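PDB 6LSU: intracellular protein transport protein USO1 from Saccharomyces cerevisiae S288c, which acts as a membrane tether required for protein transport from the endoplasmic reticulum to the Golgi complex, this chain holding its globular head region. Local coordinates for residues A[331-336]-A[369-374]; A[375-380]-A[432-437]; A[411-416]-A[514-519]; A[602-607]-A[643-648]. All coordinates share one frame; numbering follows the deposited sequence.

Interaction 1: A[331-336]-A[369-374]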
loop_
_atom_site.group_PDB
_atom_site.type_symbol
_atom_site.label_atom_id
_atom_site.label_comp_id
_atom_site.label_asym_id
_atom_site.label_seq_id
_atom_site.Cartn_x
_atom_site.Cartn_y
_atom_site.Cartn_z
ATOM N N ALA A 331 -15.324 15.269 1.167
ATOM C CA ALA A 331 -15.542 15.059 2.614
ATOM C C ALA A 331 -14.201 15.158 3.364
ATOM O O ALA A 331 -14.112 15.925 4.350
ATOM C CB ALA A 331 -16.250 13.747 2.860
ATOM N N LEU A 332 -13.173 14.420 2.935
ATOM C CA LEU A 332 -11.866 14.404 3.675
ATOM C C LEU A 332 -11.203 15.787 3.641
ATOM O O LEU A 332 -10.420 16.099 4.585
ATOM C CB LEU A 332 -10.950 13.342 3.075
ATOM C CG LEU A 332 -11.344 11.910 3.373
ATOM C CD1 LEU A 332 -10.731 10.979 2.346
ATOM C CD2 LEU A 332 -10.957 11.520 4.778
ATOM N N LEU A 333 -11.476 16.573 2.588
ATOM C CA LEU A 333 -10.863 17.903 2.399
ATOM C C LEU A 333 -11.511 18.892 3.368
ATOM O O LEU A 333 -10.784 19.788 3.860
ATOM C CB LEU A 333 -11.018 18.345 0.947
ATOM C CG LEU A 333 -9.778 18.160 0.087
ATOM C CD1 LEU A 333 -9.999 18.873 -1.227
ATOM C CD2 LEU A 333 -8.529 18.707 0.762
ATOM N N ASP A 334 -12.785 18.659 3.695
ATOM C CA ASP A 334 -13.586 19.477 4.639
ATOM C C ASP A 334 -13.265 19.101 6.092
ATOM O O ASP A 334 -14.100 19.404 6.970
ATOM C CB ASP A 334 -15.089 19.305 4.390
ATOM C CG ASP A 334 -15.933 20.397 5.033
ATOM O OD1 ASP A 334 -15.327 21.405 5.502
ATOM O OD2 ASP A 334 -17.175 20.247 5.040
ATOM N N SER A 335 -12.121 18.478 6.357
ATOM C CA SER A 335 -11.616 18.218 7.732
ATOM C C SER A 335 -10.130 18.571 7.790
ATOM O O SER A 335 -9.662 19.218 6.847
ATOM C CB SER A 335 -11.889 16.784 8.153
ATOM O OG SER A 335 -11.053 15.862 7.472
ATOM N N SER A 336 -9.425 18.167 8.848
ATOM C CA SER A 336 -7.958 18.377 8.961
ATOM C C SER A 336 -7.157 17.207 8.351
ATOM O O SER A 336 -5.925 17.259 8.395
ATOM C CB SER A 336 -7.563 18.686 10.394
ATOM O OG SER A 336 -8.203 17.817 11.327
ATOM N N ASN A 369 -9.194 15.639 -8.727
ATOM C CA ASN A 369 -10.230 16.404 -8.002
ATOM C C ASN A 369 -9.706 17.831 -8.021
ATOM O O ASN A 369 -8.828 18.088 -7.157
ATOM C CB ASN A 369 -10.363 15.843 -6.593
ATOM C CG ASN A 369 -11.455 16.475 -5.761
ATOM O OD1 ASN A 369 -11.590 17.708 -5.688
ATOM N ND2 ASN A 369 -12.205 15.622 -5.085
ATOM N N GLU A 370 -10.119 18.644 -9.023
ATOM C CA GLU A 370 -9.776 20.082 -9.098
ATOM C C GLU A 370 -9.713 20.670 -7.672
ATOM O O GLU A 370 -8.712 21.262 -7.286
ATOM C CB GLU A 370 -10.842 20.822 -9.912
ATOM C CG GLU A 370 -10.554 21.016 -11.387
ATOM C CD GLU A 370 -11.060 22.355 -11.907
ATOM O OE1 GLU A 370 -11.640 22.403 -13.035
ATOM O OE2 GLU A 370 -10.904 23.349 -11.154
ATOM N N HIS A 371 -10.788 20.525 -6.911
ATOM C CA HIS A 371 -10.956 21.183 -5.587
ATOM C C HIS A 371 -9.822 20.712 -4.645
ATOM O O HIS A 371 -9.179 21.575 -3.953
ATOM C CB HIS A 371 -12.349 20.878 -4.993
ATOM C CG HIS A 371 -12.472 21.508 -3.656
ATOM N ND1 HIS A 371 -12.763 20.832 -2.536
ATOM C CD2 HIS A 371 -12.134 22.737 -3.266
ATOM C CE1 HIS A 371 -12.622 21.620 -1.498
ATOM N NE2 HIS A 371 -12.245 22.790 -1.921
ATOM N N ALA A 372 -9.578 19.399 -4.594
ATOM C CA ALA A 372 -8.444 18.821 -3.819
ATOM C C ALA A 372 -7.097 19.347 -4.347
ATOM O O ALA A 372 -6.332 19.890 -3.547
ATOM C CB ALA A 372 -8.520 17.301 -3.761
ATOM N N GLN A 373 -6.876 19.322 -5.639
ATOM C CA GLN A 373 -5.647 19.844 -6.286
ATOM C C GLN A 373 -5.468 21.355 -6.074
ATOM O O GLN A 373 -4.314 21.817 -5.742
ATOM C CB GLN A 373 -5.693 19.517 -7.772
ATOM C CG GLN A 373 -5.641 18.008 -7.993
ATOM C CD GLN A 373 -6.067 17.602 -9.375
ATOM O OE1 GLN A 373 -6.678 18.368 -10.097
ATOM N NE2 GLN A 373 -5.677 16.410 -9.786
ATOM N N LEU A 374 -6.528 22.153 -6.301
ATOM C CA LEU A 374 -6.378 23.613 -6.082
ATOM C C LEU A 374 -6.178 23.918 -4.583
ATOM O O LEU A 374 -5.440 24.818 -4.268
ATOM C CB LEU A 374 -7.566 24.332 -6.712
ATOM C CG LEU A 374 -7.516 24.330 -8.238
ATOM C CD1 LEU A 374 -8.819 24.820 -8.801
ATOM C CD2 LEU A 374 -6.397 25.208 -8.743
#

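Interaction 2: A[375-380]-A[432-437]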
loop_
_atom_site.group_PDB
_atom_site.type_symbol
_atom_site.label_atom_id
_atom_site.label_comp_id
_atom_site.label_asym_id
_atom_site.label_seq_id
_atom_site.Cartn_x
_atom_site.Cartn_y
_atom_site.Cartn_z
ATOM N N GLU A 375 -6.663 23.096 -3.665
ATOM C CA GLU A 375 -6.438 23.379 -2.229
ATOM C C GLU A 375 -4.991 23.023 -1.894
ATOM O O GLU A 375 -4.307 23.823 -1.180
ATOM C CB GLU A 375 -7.483 22.643 -1.407
ATOM C CG GLU A 375 -8.773 23.422 -1.367
ATOM C CD GLU A 375 -8.660 24.697 -0.539
ATOM O OE1 GLU A 375 -8.616 25.830 -1.125
ATOM O OE2 GLU A 375 -8.609 24.560 0.697
ATOM N N PHE A 376 -4.561 21.879 -2.447
ATOM C CA PHE A 376 -3.190 21.324 -2.326
ATOM C C PHE A 376 -2.146 22.373 -2.709
ATOM O O PHE A 376 -1.166 22.592 -1.976
ATOM C CB PHE A 376 -3.063 20.071 -3.191
ATOM C CG PHE A 376 -1.892 19.224 -2.778
ATOM C CD1 PHE A 376 -1.970 18.436 -1.642
ATOM C CD2 PHE A 376 -0.712 19.264 -3.508
ATOM C CE1 PHE A 376 -0.886 17.672 -1.257
ATOM C CE2 PHE A 376 0.383 18.535 -3.104
ATOM C CZ PHE A 376 0.305 17.743 -1.984
ATOM N N SER A 377 -2.344 23.034 -3.833
ATOM C CA SER A 377 -1.396 24.044 -4.360
ATOM C C SER A 377 -1.205 25.206 -3.390
ATOM O O SER A 377 -0.305 25.939 -3.624
ATOM C CB SER A 377 -1.841 24.597 -5.647
ATOM O OG SER A 377 -3.028 25.315 -5.395
ATOM N N LYS A 378 -2.020 25.345 -2.339
ATOM C CA LYS A 378 -1.961 26.487 -1.375
ATOM C C LYS A 378 -1.406 26.045 -0.032
ATOM O O LYS A 378 -1.157 26.902 0.865
ATOM C CB LYS A 378 -3.340 27.105 -1.197
ATOM C CG LYS A 378 -4.066 27.394 -2.505
ATOM C CD LYS A 378 -5.190 28.359 -2.345
ATOM C CE LYS A 378 -6.402 27.766 -1.669
ATOM N NZ LYS A 378 -7.606 28.548 -2.006
ATOM N N ILE A 379 -1.135 24.748 0.104
ATOM C CA ILE A 379 -0.595 24.222 1.382
ATOM C C ILE A 379 0.912 24.526 1.487
ATOM O O ILE A 379 1.702 24.260 0.531
ATOM C CB ILE A 379 -0.909 22.751 1.517
ATOM C CG1 ILE A 379 -2.406 22.530 1.355
ATOM C CG2 ILE A 379 -0.335 22.258 2.824
ATOM C CD1 ILE A 379 -2.825 21.085 1.394
ATOM N N ASP A 380 1.286 25.060 2.649
ATOM C CA ASP A 380 2.659 25.444 3.047
ATOM C C ASP A 380 3.016 24.650 4.310
ATOM O O ASP A 380 2.133 24.357 5.136
ATOM C CB ASP A 380 2.765 26.945 3.295
ATOM C CG ASP A 380 2.602 27.812 2.052
ATOM O OD1 ASP A 380 3.155 27.428 0.968
ATOM O OD2 ASP A 380 1.922 28.882 2.169
ATOM N N LYS A 432 1.995 13.355 -9.286
ATOM C CA LYS A 432 1.191 12.990 -10.487
ATOM C C LYS A 432 -0.300 13.059 -10.110
ATOM O O LYS A 432 -1.097 13.339 -10.977
ATOM C CB LYS A 432 1.627 11.628 -11.000
ATOM C CG LYS A 432 3.032 11.592 -11.569
ATOM C CD LYS A 432 3.276 10.264 -12.223
ATOM C CE LYS A 432 4.722 9.918 -12.407
ATOM N NZ LYS A 432 4.796 8.574 -13.004
ATOM N N ALA A 433 -0.649 12.783 -8.847
ATOM C CA ALA A 433 -2.033 12.800 -8.350
ATOM C C ALA A 433 -2.484 14.276 -8.358
ATOM O O ALA A 433 -3.611 14.665 -8.852
ATOM C CB ALA A 433 -2.092 12.201 -6.974
ATOM N N TYR A 434 -1.581 15.137 -7.946
ATOM C CA TYR A 434 -1.817 16.583 -7.950
ATOM C C TYR A 434 -2.092 17.146 -9.344
ATOM O O TYR A 434 -2.975 18.025 -9.552
ATOM C CB TYR A 434 -0.608 17.221 -7.332
ATOM C CG TYR A 434 -0.539 18.704 -7.478
ATOM C CD1 TYR A 434 -1.398 19.514 -6.775
ATOM C CD2 TYR A 434 0.492 19.290 -8.196
ATOM C CE1 TYR A 434 -1.263 20.890 -6.810
ATOM C CE2 TYR A 434 0.653 20.667 -8.228
ATOM C CZ TYR A 434 -0.243 21.466 -7.538
ATOM O OH TYR A 434 -0.159 22.815 -7.572
ATOM N N PHE A 435 -1.362 16.696 -10.344
ATOM C CA PHE A 435 -1.513 17.276 -11.692
ATOM C C PHE A 435 -2.561 16.488 -12.436
ATOM O O PHE A 435 -3.038 17.020 -13.482
ATOM C CB PHE A 435 -0.217 17.196 -12.506
ATOM C CG PHE A 435 0.849 18.141 -12.046
ATOM C CD1 PHE A 435 0.634 19.505 -12.019
ATOM C CD2 PHE A 435 2.090 17.673 -11.661
ATOM C CE1 PHE A 435 1.615 20.371 -11.542
ATOM C CE2 PHE A 435 3.068 18.536 -11.171
ATOM C CZ PHE A 435 2.829 19.878 -11.118
ATOM N N MET A 436 -2.898 15.287 -11.980
ATOM C CA MET A 436 -3.752 14.380 -12.808
ATOM C C MET A 436 -4.996 15.117 -13.296
ATOM O O MET A 436 -5.727 15.656 -12.440
ATOM C CB MET A 436 -4.190 13.158 -12.003
ATOM C CG MET A 436 -4.764 12.115 -12.881
ATOM S SD MET A 436 -3.406 11.378 -13.744
ATOM C CE MET A 436 -2.823 10.283 -12.432
ATOM N N ASP A 437 -5.202 15.112 -14.619
ATOM C CA ASP A 437 -6.417 15.613 -15.338
ATOM C C ASP A 437 -6.688 17.085 -15.059
ATOM O O ASP A 437 -7.846 17.477 -15.103
ATOM C CB ASP A 437 -7.647 14.818 -14.935
ATOM C CG ASP A 437 -7.548 13.395 -15.406
ATOM O OD1 ASP A 437 -7.146 13.212 -16.584
ATOM O OD2 ASP A 437 -7.878 12.492 -14.600
#

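Interaction 3: A[411-416]-A[514-519]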
loop_
_atom_site.group_PDB
_atom_site.type_symbol
_atom_site.label_atom_id
_atom_site.label_comp_id
_atom_site.label_asym_id
_atom_site.label_seq_id
_atom_site.Cartn_x
_atom_site.Cartn_y
_atom_site.Cartn_z
ATOM N N TRP A 411 12.397 16.539 -2.603
ATOM C CA TRP A 411 12.623 15.209 -1.994
ATOM C C TRP A 411 12.813 14.212 -3.112
ATOM O O TRP A 411 13.821 13.455 -3.058
ATOM C CB TRP A 411 11.470 14.787 -1.088
ATOM C CG TRP A 411 11.601 15.349 0.282
ATOM C CD1 TRP A 411 12.327 16.429 0.661
ATOM C CD2 TRP A 411 10.941 14.877 1.459
ATOM N NE1 TRP A 411 12.170 16.664 2.001
ATOM C CE2 TRP A 411 11.354 15.700 2.517
ATOM C CE3 TRP A 411 10.077 13.819 1.717
ATOM C CZ2 TRP A 411 10.886 15.532 3.804
ATOM C CZ3 TRP A 411 9.640 13.634 3.001
ATOM C CH2 TRP A 411 10.037 14.480 4.029
ATOM N N MET A 412 11.917 14.292 -4.100
ATOM C CA MET A 412 11.966 13.431 -5.297
ATOM C C MET A 412 13.386 13.465 -5.897
ATOM O O MET A 412 13.902 12.346 -6.243
ATOM C CB MET A 412 10.937 13.867 -6.349
ATOM C CG MET A 412 10.753 12.792 -7.357
ATOM S SD MET A 412 9.602 13.227 -8.642
ATOM C CE MET A 412 10.231 14.843 -9.032
ATOM N N LEU A 413 13.961 14.668 -6.078
ATOM C CA LEU A 413 15.178 14.897 -6.922
ATOM C C LEU A 413 16.446 14.700 -6.093
ATOM O O LEU A 413 17.289 13.908 -6.553
ATOM C CB LEU A 413 15.203 16.328 -7.480
ATOM C CG LEU A 413 14.122 16.660 -8.491
ATOM C CD1 LEU A 413 14.244 18.081 -8.972
ATOM C CD2 LEU A 413 14.180 15.706 -9.660
ATOM N N TYR A 414 16.560 15.397 -4.944
ATOM C CA TYR A 414 17.828 15.559 -4.201
ATOM C C TYR A 414 17.836 14.837 -2.849
ATOM O O TYR A 414 18.793 15.102 -2.057
ATOM C CB TYR A 414 18.151 17.043 -3.965
ATOM C CG TYR A 414 18.111 17.893 -5.204
ATOM C CD1 TYR A 414 19.134 17.881 -6.144
ATOM C CD2 TYR A 414 17.006 18.708 -5.440
ATOM C CE1 TYR A 414 19.046 18.641 -7.310
ATOM C CE2 TYR A 414 16.912 19.473 -6.594
ATOM C CZ TYR A 414 17.929 19.429 -7.539
ATOM O OH TYR A 414 17.795 20.162 -8.683
ATOM N N ALA A 415 16.833 14.003 -2.527
ATOM C CA ALA A 415 16.749 13.402 -1.172
ATOM C C ALA A 415 17.216 11.961 -1.245
ATOM O O ALA A 415 16.505 11.072 -0.682
ATOM C CB ALA A 415 15.365 13.485 -0.590
ATOM N N ASN A 416 18.360 11.728 -1.888
ATOM C CA ASN A 416 19.087 10.440 -1.736
ATOM C C ASN A 416 19.868 10.532 -0.417
ATOM O O ASN A 416 19.954 11.645 0.171
ATOM C CB ASN A 416 19.906 10.103 -2.983
ATOM C CG ASN A 416 21.114 10.998 -3.163
ATOM O OD1 ASN A 416 21.319 11.966 -2.431
ATOM N ND2 ASN A 416 21.937 10.669 -4.135
ATOM N N PRO A 514 21.603 8.923 -9.761
ATOM C CA PRO A 514 21.082 8.773 -11.118
ATOM C C PRO A 514 19.573 9.079 -11.172
ATOM O O PRO A 514 19.138 9.766 -12.110
ATOM C CB PRO A 514 21.408 7.312 -11.500
ATOM C CG PRO A 514 21.653 6.646 -10.124
ATOM C CD PRO A 514 22.278 7.728 -9.276
ATOM N N PHE A 515 18.835 8.624 -10.152
ATOM C CA PHE A 515 17.351 8.628 -10.102
ATOM C C PHE A 515 16.817 10.071 -10.188
ATOM O O PHE A 515 15.743 10.311 -10.815
ATOM C CB PHE A 515 16.888 7.816 -8.887
ATOM C CG PHE A 515 16.834 6.359 -9.246
ATOM C CD1 PHE A 515 15.933 5.940 -10.189
ATOM C CD2 PHE A 515 17.691 5.447 -8.691
ATOM C CE1 PHE A 515 15.884 4.628 -10.577
ATOM C CE2 PHE A 515 17.638 4.121 -9.082
ATOM C CZ PHE A 515 16.748 3.721 -10.038
ATOM N N LYS A 516 17.567 11.041 -9.673
ATOM C CA LYS A 516 17.247 12.467 -9.931
ATOM C C LYS A 516 16.882 12.695 -11.411
ATOM O O LYS A 516 15.915 13.444 -11.714
ATOM C CB LYS A 516 18.458 13.334 -9.652
ATOM C CG LYS A 516 18.312 14.761 -10.100
ATOM C CD LYS A 516 19.264 15.675 -9.391
ATOM C CE LYS A 516 20.670 15.584 -9.951
ATOM N NZ LYS A 516 21.562 16.476 -9.170
ATOM N N LEU A 517 17.649 12.115 -12.335
ATOM C CA LEU A 517 17.369 12.331 -13.770
ATOM C C LEU A 517 16.158 11.481 -14.164
ATOM O O LEU A 517 15.304 11.925 -14.894
ATOM C CB LEU A 517 18.623 11.966 -14.553
ATOM C CG LEU A 517 18.782 12.555 -15.944
ATOM C CD1 LEU A 517 19.250 11.455 -16.863
ATOM C CD2 LEU A 517 17.532 13.215 -16.467
ATOM N N PHE A 518 16.066 10.282 -13.622
ATOM C CA PHE A 518 15.006 9.290 -13.959
ATOM C C PHE A 518 13.615 9.854 -13.622
ATOM O O PHE A 518 12.713 9.859 -14.452
ATOM C CB PHE A 518 15.273 7.978 -13.248
ATOM C CG PHE A 518 14.103 7.035 -13.403
ATOM C CD1 PHE A 518 13.891 6.362 -14.592
ATOM C CD2 PHE A 518 13.114 6.982 -12.428
ATOM C CE1 PHE A 518 12.748 5.573 -14.752
ATOM C CE2 PHE A 518 11.982 6.211 -12.600
ATOM C CZ PHE A 518 11.799 5.494 -13.756
ATOM N N PHE A 519 13.467 10.392 -12.416
ATOM C CA PHE A 519 12.259 11.117 -11.953
ATOM C C PHE A 519 11.958 12.285 -12.877
ATOM O O PHE A 519 10.804 12.302 -13.428
ATOM C CB PHE A 519 12.388 11.436 -10.467
ATOM C CG PHE A 519 12.230 10.217 -9.596
ATOM C CD1 PHE A 519 11.224 9.296 -9.843
ATOM C CD2 PHE A 519 13.069 10.006 -8.495
ATOM C CE1 PHE A 519 11.103 8.152 -9.055
ATOM C CE2 PHE A 519 12.933 8.883 -7.678
ATOM C CZ PHE A 519 11.973 7.947 -7.981
#

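Interaction 4: A[602-607]-A[643-648]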
loop_
_atom_site.group_PDB
_atom_site.type_symbol
_atom_site.label_atom_id
_atom_site.label_comp_id
_atom_site.label_asym_id
_atom_site.label_seq_id
_atom_site.Cartn_x
_atom_site.Cartn_y
_atom_site.Cartn_z
ATOM N N SER A 602 18.288 19.232 -36.647
ATOM C CA SER A 602 18.920 20.525 -36.975
ATOM C C SER A 602 20.347 20.556 -36.446
ATOM O O SER A 602 20.873 21.663 -36.332
ATOM C CB SER A 602 18.132 21.674 -36.385
ATOM O OG SER A 602 18.532 21.884 -35.046
ATOM N N ASP A 603 20.937 19.415 -36.077
ATOM C CA ASP A 603 22.354 19.418 -35.615
ATOM C C ASP A 603 23.041 18.127 -36.028
ATOM O O ASP A 603 23.064 17.195 -35.190
ATOM C CB ASP A 603 22.503 19.621 -34.112
ATOM C CG ASP A 603 23.949 19.803 -33.704
ATOM O OD1 ASP A 603 24.841 19.465 -34.532
ATOM O OD2 ASP A 603 24.167 20.296 -32.573
ATOM N N LYS A 604 23.602 18.144 -37.252
ATOM C CA LYS A 604 24.238 16.987 -37.936
ATOM C C LYS A 604 25.333 16.440 -37.027
ATOM O O LYS A 604 25.497 15.200 -37.026
ATOM C CB LYS A 604 24.791 17.360 -39.317
ATOM C CG LYS A 604 24.161 16.617 -40.485
ATOM C CD LYS A 604 25.107 16.439 -41.652
ATOM C CE LYS A 604 24.411 16.176 -42.968
ATOM N NZ LYS A 604 25.297 16.543 -44.096
ATOM N N SER A 605 26.017 17.310 -36.268
ATOM C CA SER A 605 27.145 16.908 -35.388
ATOM C C SER A 605 26.691 15.825 -34.389
ATOM O O SER A 605 27.410 14.825 -34.171
ATOM C CB SER A 605 27.725 18.091 -34.676
ATOM O OG SER A 605 28.266 17.656 -33.445
ATOM N N VAL A 606 25.501 16.000 -33.808
ATOM C CA VAL A 606 24.894 15.055 -32.833
ATOM C C VAL A 606 24.532 13.777 -33.581
ATOM O O VAL A 606 24.950 12.697 -33.112
ATOM C CB VAL A 606 23.704 15.694 -32.085
ATOM C CG1 VAL A 606 22.678 14.668 -31.605
ATOM C CG2 VAL A 606 24.202 16.541 -30.912
ATOM N N ILE A 607 23.858 13.855 -34.729
ATOM C CA ILE A 607 23.481 12.600 -35.449
ATOM C C ILE A 607 24.762 11.813 -35.735
ATOM O O ILE A 607 24.681 10.564 -35.660
ATOM C CB ILE A 607 22.674 12.841 -36.734
ATOM C CG1 ILE A 607 21.301 13.443 -36.444
ATOM C CG2 ILE A 607 22.515 11.545 -37.505
ATOM C CD1 ILE A 607 21.370 14.786 -35.743
ATOM N N SER A 643 12.333 19.475 -42.948
ATOM C CA SER A 643 13.154 19.303 -41.720
ATOM C C SER A 643 14.571 19.778 -42.023
ATOM O O SER A 643 15.112 19.417 -43.072
ATOM C CB SER A 643 13.219 17.884 -41.190
ATOM O OG SER A 643 11.991 17.188 -41.294
ATOM N N PRO A 644 15.242 20.467 -41.067
ATOM C CA PRO A 644 16.594 20.989 -41.265
ATOM C C PRO A 644 17.606 19.986 -41.829
ATOM O O PRO A 644 18.457 20.385 -42.564
ATOM C CB PRO A 644 17.012 21.413 -39.850
ATOM C CG PRO A 644 15.711 21.813 -39.214
ATOM C CD PRO A 644 14.751 20.753 -39.711
ATOM N N PHE A 645 17.509 18.725 -41.431
ATOM C CA PHE A 645 18.167 17.601 -42.135
ATOM C C PHE A 645 17.053 16.977 -42.955
ATOM O O PHE A 645 16.242 16.238 -42.411
ATOM C CB PHE A 645 18.854 16.679 -41.127
ATOM C CG PHE A 645 19.859 15.700 -41.693
ATOM C CD1 PHE A 645 19.720 15.140 -42.953
ATOM C CD2 PHE A 645 20.901 15.256 -40.898
ATOM C CE1 PHE A 645 20.612 14.172 -43.396
ATOM C CE2 PHE A 645 21.790 14.302 -41.351
ATOM C CZ PHE A 645 21.649 13.749 -42.597
ATOM N N PRO A 646 16.946 17.319 -44.258
ATOM C CA PRO A 646 15.842 16.860 -45.095
ATOM C C PRO A 646 15.674 15.350 -45.024
ATOM O O PRO A 646 16.682 14.705 -44.857
ATOM C CB PRO A 646 16.257 17.311 -46.494
ATOM C CG PRO A 646 17.001 18.584 -46.193
ATOM C CD PRO A 646 17.864 18.189 -45.014
ATOM N N ARG A 647 14.423 14.893 -45.166
ATOM C CA ARG A 647 13.991 13.483 -44.967
ATOM C C ARG A 647 14.875 12.570 -45.822
ATOM O O ARG A 647 15.541 11.711 -45.250
ATOM C CB ARG A 647 12.488 13.338 -45.242
ATOM C CG ARG A 647 11.976 11.906 -45.199
ATOM C CD ARG A 647 10.498 11.823 -45.547
ATOM N NE ARG A 647 9.933 10.509 -45.262
ATOM C CZ ARG A 647 9.617 10.062 -44.053
ATOM N NH1 ARG A 647 9.811 10.803 -42.968
ATOM N NH2 ARG A 647 9.105 8.855 -43.935
ATOM N N LYS A 648 14.903 12.766 -47.134
ATOM C CA LYS A 648 15.562 11.812 -48.078
ATOM C C LYS A 648 17.080 11.839 -47.799
ATOM O O LYS A 648 17.718 10.756 -47.817
ATOM C CB LYS A 648 15.163 12.110 -49.534
ATOM C CG LYS A 648 14.458 13.449 -49.776
ATOM C CD LYS A 648 14.227 13.806 -51.235
ATOM C CE LYS A 648 14.473 15.274 -51.534
ATOM N NZ LYS A 648 14.636 15.521 -52.988
#

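Interaction 1: A[331-336]-A[369-374]
L333, at the end of helix 325-333, points its side chain at H371 and A372 in the first turn of helix 370-376, joining armadillo repeat 6 to repeat 7 in the head region. The leucine's CG comes within 4.1 Å of A372 CB, while the model sets its CD1 doubtfully close to the alanine. As modelled, CD1 also lies 3.6 Å from H371 ND1, oblique to the imidazole, a distance to be read with the same caution. H371 can lie beside the leucine because its CG is anti to the backbone N (chi1 178°), which carries the ring toward helix 325-333.

The second shell fixes both helix ends. N369 is the N-cap of helix 370-376, and its ND2 in turn bonds to Q329 and N330 of helix 325-333, so the cap also ties the two helices together. Beyond L333 the chain turns away at D334, and S335 OG donates to L332 O over 3.0 Å while also capping V337 N of the next helix. The capping bond at A372 is nearly straight: A372 N to N369 OD1 is 2.8 Å with an angle of 166°, the nitrogen lying well above the plane of the amide carbonyl.

Interaction 2: A[375-380]-A[432-437]
Within armadillo repeat 7, F376 of helix 370-376 meets Y434 near the end of helix 421-435; the tyrosine ring carries its side of the contact, and F376 and S377 divide the other. The two rings are neither stacked nor edge-to-face: the centroids lie 5.4 Å apart and the planes are inclined at 53°. The rings come together at F376 CD2 and Y434 CD1, 3.3 Å apart. Both residues hold CG anti to the backbone N (chi1 -161° for F376, 169° for Y434), and from these positions each ring is carried toward the other helix.

Further out along the tyrosine, S377 takes over. Its CB sits at the ring's edge, in the ring plane, beside the hydroxyl end, and S377 N is 3.8 Å from Y434 CE1. The serine hydroxyl itself is engaged by L374 O, one turn back. A type I turn runs from F376 to I379, with I379 N to F376 O at 3.0 Å, while K378 NZ pairs with E375 OE1 at the surface.

Neighbours frame the rings: V405 of helix 404-414 touches both, L342 of helix 337-346 touches F376, and the face of the F435 ring receives Y434 CD2 over its centre. A serine in place of Y434 would probably open a gap beside F376 and strip S377 of its packing partner. With no hydrogen bond between the segments, the pairing depends on buried aromatic shape rather than on polar recognition.

Interaction 3: A[411-416]-A[514-519]
K516, on helix 514-528, lies along the last turn of helix 404-414 and meets L413 and Y414 there. Its CB rests 3.4 Å from L413 O, and CG remains near that carbonyl oxygen, which accepts a hydrogen bond from N513. CD reaches the tyrosine, 3.6 Å from Y414 CE1, coming obliquely to the ring. The chain bends at chi3 (78°), keeping NZ beside the same ring side, 3.8 Å from Y414 CE1, while its charge is met by a salt bridge to D507. In the other direction, L413 CD2 lies 3.5 Å from K516 O.

One turn further along helix 514-528, F519 packs against M412. Here the methionine's CG is 3.7 Å from F519 CG, and its sulfur makes an oblique Met-aromatic contact, SD standing 4.8 Å from the ring centroid. The carbonyl of M412 also comes near the phenylalanine at CD2, yet is hydrogen-bonded by R424 of helix 421-435.

The backbones are locally very close, with L413 CA and K516 CA only 4.4 Å apart. Side chains packing between helices of neighbouring repeats, as here between repeats 7 and 8, give an armadillo solenoid its continuous core.

Interaction 4: A[602-607]-A[643-648]
S602 and K604, flanking the start of helix 604-614 in armadillo repeat 10, face P644 and F645 in the loop that leads into helix 647-658. The apolar part begins with S602, whose CB lies 3.7 Å from P644 CB, against the pyrrolidine ring, while its hydroxyl turns back to D599 O. Next to it the aliphatic chain of K604 passes over F645, the two side chains crossing at about a right angle. The lysine's CG comes to 3.4 Å from F645 CE2. F645 holds CG opposite its backbone N (chi1 -165°), which sends the ring toward helix 604-614.

The clearest ring interaction is a CH-pi contact: K604, extended beyond CG, lays CE over one face, 4.0 Å from the F645 centroid and 30° off the normal. The ammonium lies farther out, NZ being 5.3 Å from that centroid, so any cation-pi attraction is weak at most. Y650 and F653 of helix 647-658 meet F645 edge-to-face. Losing the ring to an alanine here is likely to leave the methylenes of K604 without the face they lie on, and Y650 and F653 without their edge-to-face partner.

Polar contacts work within each side. D603 is the N-cap of helix 604-614, with a weak capping bond of 3.0 Å from S605 N to D603 OD1. S643 OG bonds to S640 N and N598 OD1, anchoring the far loop to helix 594-601.

Across the segments there is no hydrogen bond. The join therefore relies on methylene-to-ring and serine-to-proline packing, with the lysine's charge probably adding little.

Interactions 1 and 2 lie at opposite ends of helix 370-376, their centres 10 Å apart, and they touch through Q373: its NE2 is 2.8 Å from M436 O and 2.9 Å from A433 O, both probable hydrogen bonds. Interaction 3 follows about 20 Å from interaction 2, centre to centre, with nearest atoms about 7 Å apart; helices 404-414 and 421-435, consecutive in the chain, connect them, and their segments alternate along the sequence. Interaction 4 stands apart toward the C-terminal end, its centre about 33 Å from that of interaction 3. Three contacts thus cluster around armadillo repeats 6 to 8, and the fourth lies at repeat 10.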